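Exodeoxyribonuclease III (Archaeoglobus fulgidus, PDB 2VOA) probably cleaves DNA at abasic sites as a metal-dependent AP endonuclease of the exonuclease III family, in the course of DNA repair. Local coordinates at residues Leu2-Phe7 with Val142-Met147; Gly62-Ala67 with Asn103-Gln108; Ile154-Pro159 with Leu213-Asp218; Tyr201-Lys206 with Pro245-Pro250. The protein carries 1 engineered substitution. All blocks are in the same frame, centred on the assembly; numbering follows the deposited sequence. Where two conformers were deposited one is given.

Interaction 1 of 4, residues Leu2-Phe7 with Val142-Met147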
# COMPACT_ATOMS: atom_id res chain seq x y z
N LEU A 2 -26.49 3.79 24.29
CA LEU A 2 -25.59 2.68 23.98
C LEU A 2 -25.44 2.61 22.46
O LEU A 2 -26.43 2.57 21.73
CB LEU A 2 -26.20 1.38 24.48
CG LEU A 2 -25.55 0.03 24.19
CD1 LEU A 2 -24.29 -0.14 25.01
CD2 LEU A 2 -26.59 -1.04 24.54
N LYS A 3 -24.20 2.58 21.99
CA LYS A 3 -23.92 2.58 20.56
C LYS A 3 -23.17 1.31 20.17
O LYS A 3 -22.11 1.02 20.72
CB LYS A 3 -23.12 3.85 20.17
CG LYS A 3 -22.82 3.93 18.66
CD LYS A 3 -21.96 5.15 18.27
CE LYS A 3 -22.70 6.47 18.44
NZ LYS A 3 -21.82 7.66 18.19
N ILE A 4 -23.73 0.58 19.21
CA ILE A 4 -23.15 -0.69 18.74
C ILE A 4 -22.97 -0.63 17.24
O ILE A 4 -23.90 -0.25 16.52
CB ILE A 4 -24.02 -1.90 19.17
CG1 ILE A 4 -24.12 -1.95 20.69
CG2 ILE A 4 -23.37 -3.23 18.67
CD1 ILE A 4 -25.24 -2.86 21.24
N ALA A 5 -21.79 -0.99 16.76
CA ALA A 5 -21.53 -0.92 15.32
C ALA A 5 -20.97 -2.23 14.80
O ALA A 5 -20.44 -3.06 15.57
CB ALA A 5 -20.59 0.23 15.02
N THR A 6 -21.09 -2.42 13.49
CA THR A 6 -20.49 -3.57 12.80
C THR A 6 -19.76 -3.10 11.55
O THR A 6 -20.23 -2.21 10.83
CB THR A 6 -21.54 -4.70 12.51
OG1 THR A 6 -20.89 -5.83 11.89
CG2 THR A 6 -22.69 -4.25 11.62
N PHE A 7 -18.62 -3.72 11.24
CA PHE A 7 -17.75 -3.23 10.14
C PHE A 7 -16.89 -4.35 9.59
O PHE A 7 -16.02 -4.85 10.31
CB PHE A 7 -16.88 -2.08 10.69
CG PHE A 7 -16.07 -1.30 9.66
CD1 PHE A 7 -16.37 -1.31 8.30
CD2 PHE A 7 -15.01 -0.50 10.10
CE1 PHE A 7 -15.60 -0.55 7.39
CE2 PHE A 7 -14.25 0.26 9.21
CZ PHE A 7 -14.54 0.23 7.84
N VAL A 142 -27.43 -8.84 20.94
CA VAL A 142 -27.25 -8.35 19.56
C VAL A 142 -26.47 -9.40 18.79
O VAL A 142 -25.41 -9.86 19.24
CB VAL A 142 -26.54 -6.95 19.50
CG1 VAL A 142 -27.21 -5.93 20.38
CG2 VAL A 142 -25.04 -7.02 19.82
N TRP A 143 -27.01 -9.79 17.63
CA TRP A 143 -26.30 -10.62 16.68
C TRP A 143 -26.00 -9.64 15.56
O TRP A 143 -26.91 -9.01 15.00
CB TRP A 143 -27.18 -11.80 16.25
CG TRP A 143 -26.78 -12.46 14.98
CD1 TRP A 143 -25.51 -12.71 14.51
CD2 TRP A 143 -27.69 -12.99 14.00
NE1 TRP A 143 -25.58 -13.36 13.28
CE2 TRP A 143 -26.90 -13.51 12.94
CE3 TRP A 143 -29.08 -13.03 13.90
CZ2 TRP A 143 -27.48 -14.09 11.79
CZ3 TRP A 143 -29.66 -13.59 12.74
CH2 TRP A 143 -28.85 -14.12 11.71
N CYS A 144 -24.69 -9.44 15.36
CA CYS A 144 -24.09 -8.52 14.37
C CYS A 144 -23.32 -9.28 13.32
O CYS A 144 -22.92 -10.43 13.54
CB CYS A 144 -23.08 -7.59 15.03
SG CYS A 144 -23.73 -6.32 16.12
N GLY A 145 -23.07 -8.64 12.18
CA GLY A 145 -22.03 -9.14 11.31
C GLY A 145 -22.25 -8.90 9.85
O GLY A 145 -23.14 -8.15 9.45
N ASP A 146 -21.37 -9.52 9.08
CA ASP A 146 -21.51 -9.53 7.65
C ASP A 146 -22.15 -10.86 7.36
O ASP A 146 -21.51 -11.91 7.44
CB ASP A 146 -20.15 -9.41 6.97
CG ASP A 146 -20.26 -9.36 5.46
OD1 ASP A 146 -21.36 -9.60 4.88
OD2 ASP A 146 -19.20 -9.11 4.83
N MET A 147 -23.44 -10.79 7.05
CA MET A 147 -24.30 -11.96 6.86
C MET A 147 -24.19 -12.55 5.47
O MET A 147 -24.62 -13.68 5.22
CB MET A 147 -25.77 -11.55 7.13
CG MET A 147 -26.01 -10.88 8.52
SD MET A 147 -25.23 -11.76 9.90
CE MET A 147 -25.82 -10.70 11.22
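Ile4 and Val142 reach toward each other tip to tip, the delta methyl CD1 of Ile4 lying 3.7 Å from CG1 of Val142. The other branch of Ile4 works separately: CG2, the branch anti to the backbone N, comes within 4.0 Å of Cys144 SG. A branched residue can thus serve two partners at once. Val142 and Cys144 each have two modelled conformers, so the contacts with Ile4 are certain only for the conformer described. The two strands belong to different sheets, packed face to face with axes 8.6 Å apart and 24° between their directions, in the manner of the DNase I-like alpha/beta sandwich. Further along, Thr6 lays its CB against CB of Cys144, while its OG1 swings anti to its own nitrogen (chi1 -177°) and comes 3.5 Å from Gly145 CA. That buried hydroxyl takes part in a hydrogen bond with Gln34 NE2, which explains how a polar residue is tolerated between the sheets. Gly145 has phi 149°, where any CB would be jammed against the carbonyl oxygen of Cys144; only glycine fits comfortably as the chain turns its corner toward Asp146, a predicted magnesium ligand whose OD2 is hydrogen-bonded to Asn8 ND2.

Interaction 2 of 4, residues Gly62-Ala67 with Asn103-Gln108. With nucleotides of chain D; nucleotides of chain C.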
# COMPACT_ATOMS: atom_id res chain seq x y z
N GLY A 62 -4.53 -15.13 6.91
CA GLY A 62 -4.92 -14.74 5.56
C GLY A 62 -6.37 -14.50 5.19
O GLY A 62 -6.63 -13.78 4.23
N ARG A 63 -7.31 -15.09 5.93
CA ARG A 63 -8.71 -15.10 5.48
C ARG A 63 -9.66 -15.11 6.66
O ARG A 63 -9.26 -15.45 7.78
CB ARG A 63 -8.99 -16.34 4.63
CG ARG A 63 -8.57 -17.64 5.30
CD ARG A 63 -8.77 -18.87 4.41
NE ARG A 63 -9.79 -19.78 4.96
CZ ARG A 63 -9.53 -20.91 5.62
NH1 ARG A 63 -8.28 -21.31 5.82
NH2 ARG A 63 -10.54 -21.65 6.07
N ASN A 64 -10.92 -14.77 6.39
CA ASN A 64 -11.94 -14.72 7.43
C ASN A 64 -11.47 -13.86 8.60
O ASN A 64 -10.81 -12.85 8.36
CB ASN A 64 -12.33 -16.13 7.88
CG ASN A 64 -12.76 -16.99 6.71
OD1 ASN A 64 -13.37 -16.49 5.75
ND2 ASN A 64 -12.48 -18.29 6.79
N GLY A 65 -11.82 -14.23 9.84
CA GLY A 65 -11.32 -13.52 11.03
C GLY A 65 -12.38 -12.53 11.53
O GLY A 65 -12.97 -11.75 10.76
N VAL A 66 -12.64 -12.57 12.83
CA VAL A 66 -13.64 -11.70 13.46
C VAL A 66 -13.05 -11.12 14.77
O VAL A 66 -12.16 -11.72 15.37
CB VAL A 66 -14.95 -12.48 13.79
CG1 VAL A 66 -15.76 -12.79 12.52
CG2 VAL A 66 -14.67 -13.77 14.59
N ALA A 67 -13.52 -9.96 15.19
CA ALA A 67 -13.01 -9.33 16.42
C ALA A 67 -14.13 -8.46 16.97
O ALA A 67 -15.07 -8.10 16.22
CB ALA A 67 -11.77 -8.49 16.10
N ASN A 103 -21.00 -12.07 16.99
CA ASN A 103 -20.46 -11.46 15.77
C ASN A 103 -20.12 -12.55 14.77
O ASN A 103 -19.26 -13.37 15.02
CB ASN A 103 -19.20 -10.66 16.12
CG ASN A 103 -18.49 -10.10 14.89
OD1 ASN A 103 -19.06 -9.98 13.79
ND2 ASN A 103 -17.22 -9.66 15.11
N THR A 104 -20.83 -12.56 13.64
CA THR A 104 -20.66 -13.61 12.62
C THR A 104 -20.17 -13.05 11.28
O THR A 104 -20.60 -11.96 10.83
CB THR A 104 -21.99 -14.38 12.33
OG1 THR A 104 -22.97 -13.46 11.88
CG2 THR A 104 -22.52 -15.10 13.56
N TYR A 105 -19.30 -13.84 10.63
CA TYR A 105 -18.94 -13.61 9.26
C TYR A 105 -19.41 -14.86 8.50
O TYR A 105 -18.73 -15.89 8.49
CB TYR A 105 -17.42 -13.37 9.10
CG TYR A 105 -17.00 -13.28 7.67
CD1 TYR A 105 -17.68 -12.44 6.77
CD2 TYR A 105 -15.94 -14.07 7.17
CE1 TYR A 105 -17.33 -12.37 5.43
CE2 TYR A 105 -15.57 -14.01 5.83
CZ TYR A 105 -16.28 -13.17 4.96
OH TYR A 105 -15.93 -13.12 3.64
N VAL A 106 -20.62 -14.78 7.96
CA VAL A 106 -21.27 -15.92 7.31
C VAL A 106 -20.56 -16.29 6.02
O VAL A 106 -20.15 -15.42 5.28
CB VAL A 106 -22.76 -15.57 7.08
CG1 VAL A 106 -23.47 -16.64 6.25
CG2 VAL A 106 -23.46 -15.33 8.45
N PRO A 107 -20.40 -17.61 5.72
CA PRO A 107 -19.79 -17.95 4.40
C PRO A 107 -20.49 -17.25 3.22
O PRO A 107 -21.73 -17.25 3.12
CB PRO A 107 -19.95 -19.48 4.31
CG PRO A 107 -19.90 -19.91 5.79
CD PRO A 107 -20.73 -18.82 6.50
N GLN A 108 -19.70 -16.65 2.34
CA GLN A 108 -20.28 -15.91 1.21
C GLN A 108 -20.98 -16.84 0.19
O GLN A 108 -22.05 -16.51 -0.30
CB GLN A 108 -19.21 -15.05 0.54
CG GLN A 108 -19.78 -14.08 -0.48
CD GLN A 108 -19.65 -14.56 -1.93
OE1 GLN A 108 -18.98 -15.56 -2.24
NE2 GLN A 108 -20.27 -13.82 -2.82
P DC D 10 -14.23 -16.66 -0.21
OP1 DC D 10 -14.52 -16.90 1.24
OP2 DC D 10 -14.79 -17.55 -1.26
O5' DC D 10 -14.69 -15.19 -0.53
C5' DC D 10 -14.37 -14.13 0.35
C4' DC D 10 -14.84 -12.86 -0.31
O4' DC D 10 -14.03 -12.59 -1.48
C3' DC D 10 -16.26 -12.91 -0.84
O3' DC D 10 -16.98 -11.83 -0.29
C2' DC D 10 -16.17 -12.78 -2.36
C1' DC D 10 -14.85 -12.02 -2.48
N1 DC D 10 -14.11 -12.12 -3.78
C2 DC D 10 -13.54 -10.94 -4.29
O2 DC D 10 -13.66 -9.87 -3.66
N3 DC D 10 -12.84 -10.99 -5.45
C4 DC D 10 -12.71 -12.15 -6.10
N4 DC D 10 -12.02 -12.12 -7.25
C5 DC D 10 -13.30 -13.37 -5.61
C6 DC D 10 -13.98 -13.31 -4.45
P DG C 4 -3.50 -7.29 3.33
OP1 DG C 4 -3.31 -6.84 4.73
OP2 DG C 4 -2.65 -6.72 2.24
O5' DG C 4 -3.32 -8.88 3.29
C5' DG C 4 -4.15 -9.71 4.12
C4' DG C 4 -4.33 -11.09 3.51
O4' DG C 4 -5.00 -10.97 2.24
C3' DG C 4 -3.04 -11.84 3.19
O3' DG C 4 -2.59 -12.49 4.36
C2' DG C 4 -3.55 -12.85 2.16
C1' DG C 4 -4.51 -11.97 1.35
N9 DG C 4 -3.88 -11.34 0.17
C8 DG C 4 -3.55 -10.01 -0.02
N7 DG C 4 -3.01 -9.76 -1.19
C5 DG C 4 -2.97 -11.01 -1.83
C6 DG C 4 -2.49 -11.40 -3.13
O6 DG C 4 -1.97 -10.68 -4.01
N1 DG C 4 -2.62 -12.77 -3.38
C2 DG C 4 -3.19 -13.67 -2.48
N2 DG C 4 -3.26 -14.96 -2.86
N3 DG C 4 -3.64 -13.32 -1.27
C4 DG C 4 -3.51 -11.98 -1.01
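Tyr105 meets segment 62-67 with two different parts of its side chain. Its CB packs 3.8 Å from Val66 CG1, an apolar contact at the base, whereas farther out the ring edge faces an amide: Asn64 OD1 lies near the ring plane, 3.3 Å from CE2. Amide and ring planes are turned 54° apart, and the oxygen sits beside the slightly positive rim of the ring. With CG anti to the backbone nitrogen (chi1 174°), the ring runs on in the direction of its strand, beyond its C-terminal end, and brings OH to 3.8 Å from C5' of DC10 of chain D. Asn103, two residues earlier, brings ND2 to 3.9 Å from Val66 CB and 2.9 Å from Ala67 O. A second shell fixes these amides: Asn64 ND2 is hydrogen-bonded to Asp89, while Asn103 bonds to Gln34 through OD1 and to Met33 O through ND2, so a carboxamide suits both buried places. With an alanine here instead of Tyr105, Asn64 OD1 would probably lose its aromatic neighbour and a gap would open beside DC10, at a position predicted to be part of the active site. Strand 63-67 and strand 103-105 run nearly antiparallel, at 170°, but in different sheets: strand 63-70 lies between 54-60 and 30-34, strand 99-105 between 91-96 and 141-144, and beyond it Val106 and Pro107 pack on helix 115-134.

Interaction 3 of 4, residues Ile154-Pro159 with Leu213-Asp218. Engineered in segment 213-218: Gly217 (natural residue Val).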
# COMPACT_ATOMS: atom_id res chain seq x y z
N ILE A 154 -35.22 -4.48 -1.37
CA ILE A 154 -34.60 -3.17 -1.06
C ILE A 154 -33.10 -3.24 -0.67
O ILE A 154 -32.38 -2.24 -0.77
CB ILE A 154 -35.41 -2.40 0.02
CG1 ILE A 154 -35.02 -0.91 0.08
CG2 ILE A 154 -35.30 -3.11 1.37
CD1 ILE A 154 -35.15 -0.17 -1.19
N ASP A 155 -32.63 -4.42 -0.26
CA ASP A 155 -31.24 -4.61 0.17
C ASP A 155 -30.23 -4.80 -0.97
O ASP A 155 -29.03 -4.93 -0.72
CB ASP A 155 -31.13 -5.79 1.15
CG ASP A 155 -31.91 -5.56 2.42
OD1 ASP A 155 -32.87 -6.31 2.67
OD2 ASP A 155 -31.59 -4.59 3.15
N VAL A 156 -30.71 -4.80 -2.20
CA VAL A 156 -29.84 -4.94 -3.38
C VAL A 156 -30.23 -3.90 -4.44
O VAL A 156 -31.40 -3.48 -4.54
CB VAL A 156 -29.86 -6.40 -4.01
CG1 VAL A 156 -29.47 -7.46 -2.99
CG2 VAL A 156 -31.21 -6.73 -4.66
N HIS A 157 -29.25 -3.48 -5.24
CA HIS A 157 -29.53 -2.45 -6.25
C HIS A 157 -30.43 -2.92 -7.41
O HIS A 157 -31.16 -2.11 -8.01
CB HIS A 157 -28.23 -1.84 -6.79
CG HIS A 157 -27.29 -2.84 -7.39
ND1 HIS A 157 -27.50 -3.42 -8.62
CD2 HIS A 157 -26.12 -3.35 -6.93
CE1 HIS A 157 -26.51 -4.26 -8.88
NE2 HIS A 157 -25.66 -4.23 -7.88
N SER A 158 -30.38 -4.22 -7.74
CA SER A 158 -31.07 -4.77 -8.93
C SER A 158 -31.70 -6.14 -8.64
O SER A 158 -31.22 -7.17 -9.14
CB SER A 158 -30.11 -4.89 -10.12
OG SER A 158 -29.54 -3.64 -10.46
N PRO A 159 -32.76 -6.17 -7.81
CA PRO A 159 -33.33 -7.45 -7.38
C PRO A 159 -33.72 -8.35 -8.56
O PRO A 159 -33.56 -9.57 -8.49
CB PRO A 159 -34.57 -7.06 -6.56
CG PRO A 159 -34.78 -5.60 -6.80
CD PRO A 159 -33.45 -5.02 -7.20
N LEU A 213 -24.81 1.45 -6.91
CA LEU A 213 -24.66 0.02 -7.17
C LEU A 213 -24.04 -0.65 -5.94
O LEU A 213 -22.85 -1.02 -5.93
CB LEU A 213 -23.82 -0.23 -8.43
CG LEU A 213 -24.37 0.34 -9.75
CD1 LEU A 213 -23.36 0.09 -10.84
CD2 LEU A 213 -25.71 -0.30 -10.07
N GLY A 214 -24.86 -0.77 -4.90
CA GLY A 214 -24.44 -1.39 -3.66
C GLY A 214 -25.38 -2.49 -3.20
O GLY A 214 -26.41 -2.77 -3.86
N TRP A 215 -24.98 -3.09 -2.08
CA TRP A 215 -25.69 -4.18 -1.39
C TRP A 215 -25.78 -3.89 0.09
O TRP A 215 -24.95 -3.16 0.65
CB TRP A 215 -24.89 -5.50 -1.49
CG TRP A 215 -24.62 -5.99 -2.85
CD1 TRP A 215 -23.81 -5.41 -3.79
CD2 TRP A 215 -25.14 -7.18 -3.44
NE1 TRP A 215 -23.80 -6.17 -4.93
CE2 TRP A 215 -24.61 -7.26 -4.74
CE3 TRP A 215 -26.00 -8.20 -2.99
CZ2 TRP A 215 -24.92 -8.31 -5.63
CZ3 TRP A 215 -26.32 -9.26 -3.90
CH2 TRP A 215 -25.77 -9.29 -5.18
N ARG A 216 -26.79 -4.46 0.75
CA ARG A 216 -26.90 -4.32 2.20
C ARG A 216 -26.98 -5.74 2.80
O ARG A 216 -28.07 -6.28 3.06
CB ARG A 216 -28.10 -3.43 2.60
CG ARG A 216 -27.96 -2.81 4.03
CD ARG A 216 -28.11 -3.85 5.14
NE ARG A 216 -29.49 -4.33 5.18
CZ ARG A 216 -30.13 -4.75 6.27
NH1 ARG A 216 -29.51 -4.79 7.47
NH2 ARG A 216 -31.40 -5.11 6.16
N GLY A 217 -25.79 -6.34 2.97
CA GLY A 217 -25.67 -7.70 3.53
C GLY A 217 -25.15 -7.75 4.97
O GLY A 217 -24.99 -8.85 5.54
N ASP A 218 -24.86 -6.58 5.53
CA ASP A 218 -24.41 -6.41 6.93
C ASP A 218 -25.63 -6.03 7.78
O ASP A 218 -26.51 -5.30 7.33
CB ASP A 218 -23.34 -5.32 7.03
CG ASP A 218 -22.14 -5.60 6.15
OD1 ASP A 218 -22.09 -5.08 5.01
OD2 ASP A 218 -21.27 -6.36 6.62
O HOH W 1 -34.32 -5.26 4.70
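Asp155 and Arg216 lie side by side in a salt bridge in which one carboxylate oxygen takes two donors. Arg216 NE reaches Asp155 OD2 at 2.9 Å and NH2 reaches the same atom at 3.1 Å, both within the guanidinium plane and both from one face of the carboxylate, well above its plane. The grip is side-on, the planes 49° apart. Backbone bonds run alongside: Arg216 N donates to Asp155 O at 2.7 Å, and a weak bond joins His157 N to Gly214 O, flanking the single beta bridge between Val156 and Trp215. Aromatic contacts gather around His157. With CG between the backbone N and the carbonyl carbon (chi1 58°), its ring offers one face to Leu213 CD2, which makes a CH-pi contact 4.0 Å from the imidazole centroid, and turns its edge to the face of the Trp215 five-membered ring, planes at 81°, in an offset edge-to-face pair. His157 ND1 also shares a 2.8 Å hydrogen bond with Ser158 OG, which restrains the imidazole's rotation. The purely apolar contribution is Val156 CG1 against Trp215 CE3, 3.5 Å away. Additional charges join the pair, Arg189 bridging to Asp155 OD2 and Asp186 to Arg216 NH2. Such an alternating network would probably keep both buried groups ionised; Arg216 NH1 also donates to Asp218 O, probably steadying the backbone of a residue predicted to matter for catalysis.

Interaction 4 of 4, residues Tyr201-Lys206 with Pro245-Pro250. With nucleotides of chain C; nucleotides of chain D.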
# COMPACT_ATOMS: atom_id res chain seq x y z
N TYR A 201 -20.04 -1.73 -1.40
CA TYR A 201 -19.92 -1.36 -2.81
C TYR A 201 -18.68 -2.08 -3.31
O TYR A 201 -17.59 -1.91 -2.75
CB TYR A 201 -19.72 0.15 -2.99
CG TYR A 201 -20.91 0.97 -2.58
CD1 TYR A 201 -21.02 1.47 -1.29
CD2 TYR A 201 -21.92 1.30 -3.51
CE1 TYR A 201 -22.10 2.25 -0.90
CE2 TYR A 201 -23.00 2.08 -3.12
CZ TYR A 201 -23.09 2.54 -1.83
OH TYR A 201 -24.15 3.33 -1.44
N ASP A 202 -18.84 -2.90 -4.35
CA ASP A 202 -17.74 -3.71 -4.88
C ASP A 202 -16.64 -2.82 -5.44
O ASP A 202 -16.94 -1.91 -6.21
CB ASP A 202 -18.28 -4.67 -5.95
CG ASP A 202 -17.29 -5.73 -6.36
OD1 ASP A 202 -16.14 -5.39 -6.69
OD2 ASP A 202 -17.69 -6.92 -6.42
N TYR A 203 -15.39 -3.06 -5.05
CA TYR A 203 -14.26 -2.26 -5.54
C TYR A 203 -14.20 -2.24 -7.08
O TYR A 203 -13.72 -1.27 -7.70
CB TYR A 203 -12.95 -2.87 -5.08
CG TYR A 203 -12.57 -2.74 -3.62
CD1 TYR A 203 -12.13 -3.86 -2.91
CD2 TYR A 203 -12.56 -1.50 -2.97
CE1 TYR A 203 -11.70 -3.76 -1.59
CE2 TYR A 203 -12.15 -1.39 -1.63
CZ TYR A 203 -11.70 -2.52 -0.95
OH TYR A 203 -11.27 -2.43 0.35
N ARG A 204 -14.65 -3.33 -7.69
CA ARG A 204 -14.48 -3.56 -9.12
C ARG A 204 -15.48 -2.78 -9.97
O ARG A 204 -15.30 -2.65 -11.18
CB ARG A 204 -14.63 -5.04 -9.41
CG ARG A 204 -13.45 -5.87 -8.99
CD ARG A 204 -13.78 -7.35 -9.02
NE ARG A 204 -14.73 -7.73 -7.98
CZ ARG A 204 -15.07 -8.98 -7.70
NH1 ARG A 204 -14.53 -9.99 -8.40
NH2 ARG A 204 -15.94 -9.23 -6.74
N VAL A 205 -16.52 -2.28 -9.32
CA VAL A 205 -17.62 -1.60 -10.00
C VAL A 205 -17.31 -0.11 -10.13
O VAL A 205 -17.28 0.62 -9.13
CB VAL A 205 -18.98 -1.86 -9.27
CG1 VAL A 205 -20.12 -1.05 -9.90
CG2 VAL A 205 -19.32 -3.35 -9.30
N LYS A 206 -17.06 0.34 -11.36
CA LYS A 206 -16.67 1.73 -11.60
C LYS A 206 -17.77 2.71 -11.21
O LYS A 206 -18.92 2.53 -11.58
CB LYS A 206 -16.23 1.92 -13.06
CG LYS A 206 -15.23 3.05 -13.25
CD LYS A 206 -14.16 3.06 -12.15
CE LYS A 206 -13.36 4.35 -12.14
NZ LYS A 206 -12.84 4.69 -10.77
N PRO A 245 -10.05 2.75 1.33
CA PRO A 245 -11.19 2.35 2.15
C PRO A 245 -11.42 0.85 2.12
O PRO A 245 -11.00 0.18 1.18
CB PRO A 245 -12.37 3.05 1.47
CG PRO A 245 -11.98 3.09 0.01
CD PRO A 245 -10.46 3.26 -0.00
N SER A 246 -12.11 0.33 3.15
CA SER A 246 -12.73 -1.00 3.04
C SER A 246 -13.79 -0.92 1.94
O SER A 246 -14.29 0.16 1.64
CB SER A 246 -13.45 -1.37 4.34
OG SER A 246 -13.94 -2.70 4.24
N ASP A 247 -14.17 -2.06 1.36
CA ASP A 247 -15.32 -2.07 0.44
C ASP A 247 -16.67 -1.97 1.17
O ASP A 247 -17.67 -1.58 0.57
CB ASP A 247 -15.28 -3.25 -0.57
CG ASP A 247 -14.92 -4.59 0.07
OD1 ASP A 247 -14.86 -4.73 1.33
OD2 ASP A 247 -14.75 -5.56 -0.72
N HIS A 248 -16.68 -2.30 2.47
CA HIS A 248 -17.89 -2.15 3.30
C HIS A 248 -17.90 -0.81 4.06
O HIS A 248 -16.84 -0.20 4.27
CB HIS A 248 -17.99 -3.30 4.31
CG HIS A 248 -18.28 -4.62 3.67
ND1 HIS A 248 -19.48 -5.28 3.85
CD2 HIS A 248 -17.51 -5.42 2.90
CE1 HIS A 248 -19.45 -6.41 3.18
NE2 HIS A 248 -18.28 -6.52 2.58
N LEU A 249 -19.11 -0.40 4.48
CA LEU A 249 -19.33 0.75 5.38
C LEU A 249 -19.63 0.25 6.81
O LEU A 249 -20.27 -0.81 6.96
CB LEU A 249 -20.58 1.53 4.93
CG LEU A 249 -20.61 2.43 3.71
CD1 LEU A 249 -20.47 1.63 2.41
CD2 LEU A 249 -21.91 3.20 3.70
N PRO A 250 -19.23 1.00 7.86
CA PRO A 250 -19.77 0.65 9.18
C PRO A 250 -21.29 0.83 9.23
O PRO A 250 -21.84 1.77 8.62
CB PRO A 250 -19.13 1.70 10.13
CG PRO A 250 -17.89 2.09 9.44
CD PRO A 250 -18.29 2.14 7.97
O5' DG C 1 -11.35 -2.71 -10.97
C5' DG C 1 -10.16 -2.34 -10.29
C4' DG C 1 -10.46 -2.12 -8.82
O4' DG C 1 -11.02 -3.30 -8.17
C3' DG C 1 -9.23 -1.79 -7.98
O3' DG C 1 -9.64 -1.00 -6.88
C2' DG C 1 -8.72 -3.15 -7.52
C1' DG C 1 -10.04 -3.90 -7.33
N9 DG C 1 -9.99 -5.29 -7.73
C8 DG C 1 -9.38 -5.83 -8.85
N7 DG C 1 -9.55 -7.12 -8.94
C5 DG C 1 -10.32 -7.44 -7.85
C6 DG C 1 -10.79 -8.70 -7.43
O6 DG C 1 -10.61 -9.78 -8.01
N1 DG C 1 -11.55 -8.60 -6.26
C2 DG C 1 -11.79 -7.43 -5.56
N2 DG C 1 -12.54 -7.53 -4.44
N3 DG C 1 -11.34 -6.24 -5.95
C4 DG C 1 -10.61 -6.33 -7.09
P DC C 2 -8.61 -0.22 -5.95
OP1 DC C 2 -9.41 0.86 -5.34
OP2 DC C 2 -7.38 0.10 -6.71
O5' DC C 2 -8.15 -1.25 -4.84
C5' DC C 2 -9.14 -1.66 -3.89
C4' DC C 2 -8.67 -2.88 -3.14
O4' DC C 2 -8.86 -4.02 -4.01
C3' DC C 2 -7.21 -2.87 -2.69
O3' DC C 2 -7.16 -3.23 -1.34
C2' DC C 2 -6.58 -3.99 -3.51
C1' DC C 2 -7.80 -4.89 -3.70
N1 DC C 2 -7.64 -5.95 -4.78
C2 DC C 2 -8.25 -7.20 -4.59
O2 DC C 2 -8.94 -7.40 -3.58
N3 DC C 2 -8.08 -8.16 -5.54
C4 DC C 2 -7.33 -7.91 -6.61
N4 DC C 2 -7.20 -8.90 -7.50
C5 DC C 2 -6.69 -6.66 -6.84
C6 DC C 2 -6.86 -5.72 -5.90
P DC D 10 -14.23 -16.66 -0.21
OP1 DC D 10 -14.52 -16.90 1.24
OP2 DC D 10 -14.79 -17.55 -1.26
O5' DC D 10 -14.69 -15.19 -0.53
C5' DC D 10 -14.37 -14.13 0.35
C4' DC D 10 -14.84 -12.86 -0.31
O4' DC D 10 -14.03 -12.59 -1.48
C3' DC D 10 -16.26 -12.91 -0.84
O3' DC D 10 -16.98 -11.83 -0.29
C2' DC D 10 -16.17 -12.78 -2.36
C1' DC D 10 -14.85 -12.02 -2.48
N1 DC D 10 -14.11 -12.12 -3.78
C2 DC D 10 -13.54 -10.94 -4.29
O2 DC D 10 -13.66 -9.87 -3.66
N3 DC D 10 -12.84 -10.99 -5.45
C4 DC D 10 -12.71 -12.15 -6.10
N4 DC D 10 -12.02 -12.12 -7.25
C5 DC D 10 -13.30 -13.37 -5.61
C6 DC D 10 -13.98 -13.31 -4.45
O HOH W 2 -14.95 -5.53 -3.50
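Tyr203 lies against Asp247, whose CB sits over the centre of the ring, 3.6 Å from its centroid in a CH-pi contact. Chi1 of 45° puts Asp247 CG between the backbone N and the carbonyl carbon, and the carboxylate then lies 16° from the ring plane. On the ring's opposite face is the sugar of DC2 of chain C, so a flat aromatic suits the slot between protein and DNA. Its hydroxyl donates to Pro245 O at 2.8 Å, on a lone pair in the carbonyl plane, and is hydrogen-bonded to Asn10. Tyr201 N gives a nearly straight bond, 174° at the hydrogen, to Asp247 O, and Leu249 CD1 touches the edge of the Tyr201 ring. If a leucine replaced Tyr203, Pro245 O would probably lose this donor and the DC2 sugar its flat support. At the DNA junction a water 2.8 Å from Asp247 OD2 links it to Tyr203 N and, weakly, to DG1 of chain C. The exposed side is looser: Arg204 bonds within its own turn, NE and NH2 gripping Asp202 at OD1 (3.0 Å) and OD2 (2.9 Å), while its N closes an Asx turn. The guanidinium thus held faces DG1 of chain C and DC10 of chain D. Ser246, Asp247 and His248 form the Ser-Asp-His signature of this nuclease family, the last two predicted to serve the metal and catalytic site.

How the interactions relate
From the N terminus, strand 2-7 waits for 142-147, so interaction 1 closes a loop of 134 residues and joins the two sheets at the centre of the fold. Interaction 2 is nested inside it, with 35 residues between 62-67 and 103-108; the two touch where strands 141-144 and 99-105 run as neighbours, Trp143 NE1 to Thr104 OG1. Interactions 3 and 4 follow in series and cross, their segments alternating: 154-159, 201-206, 213-218, 245-250. They tie the loops after strand 141-144 and before strand 251-255 to the loop before strand 218-222. Interaction 3 reaches interaction 1 through Met147 N and O of the engineered Gly217, and interaction 4 through Asp218 OD1 and His248 ND1.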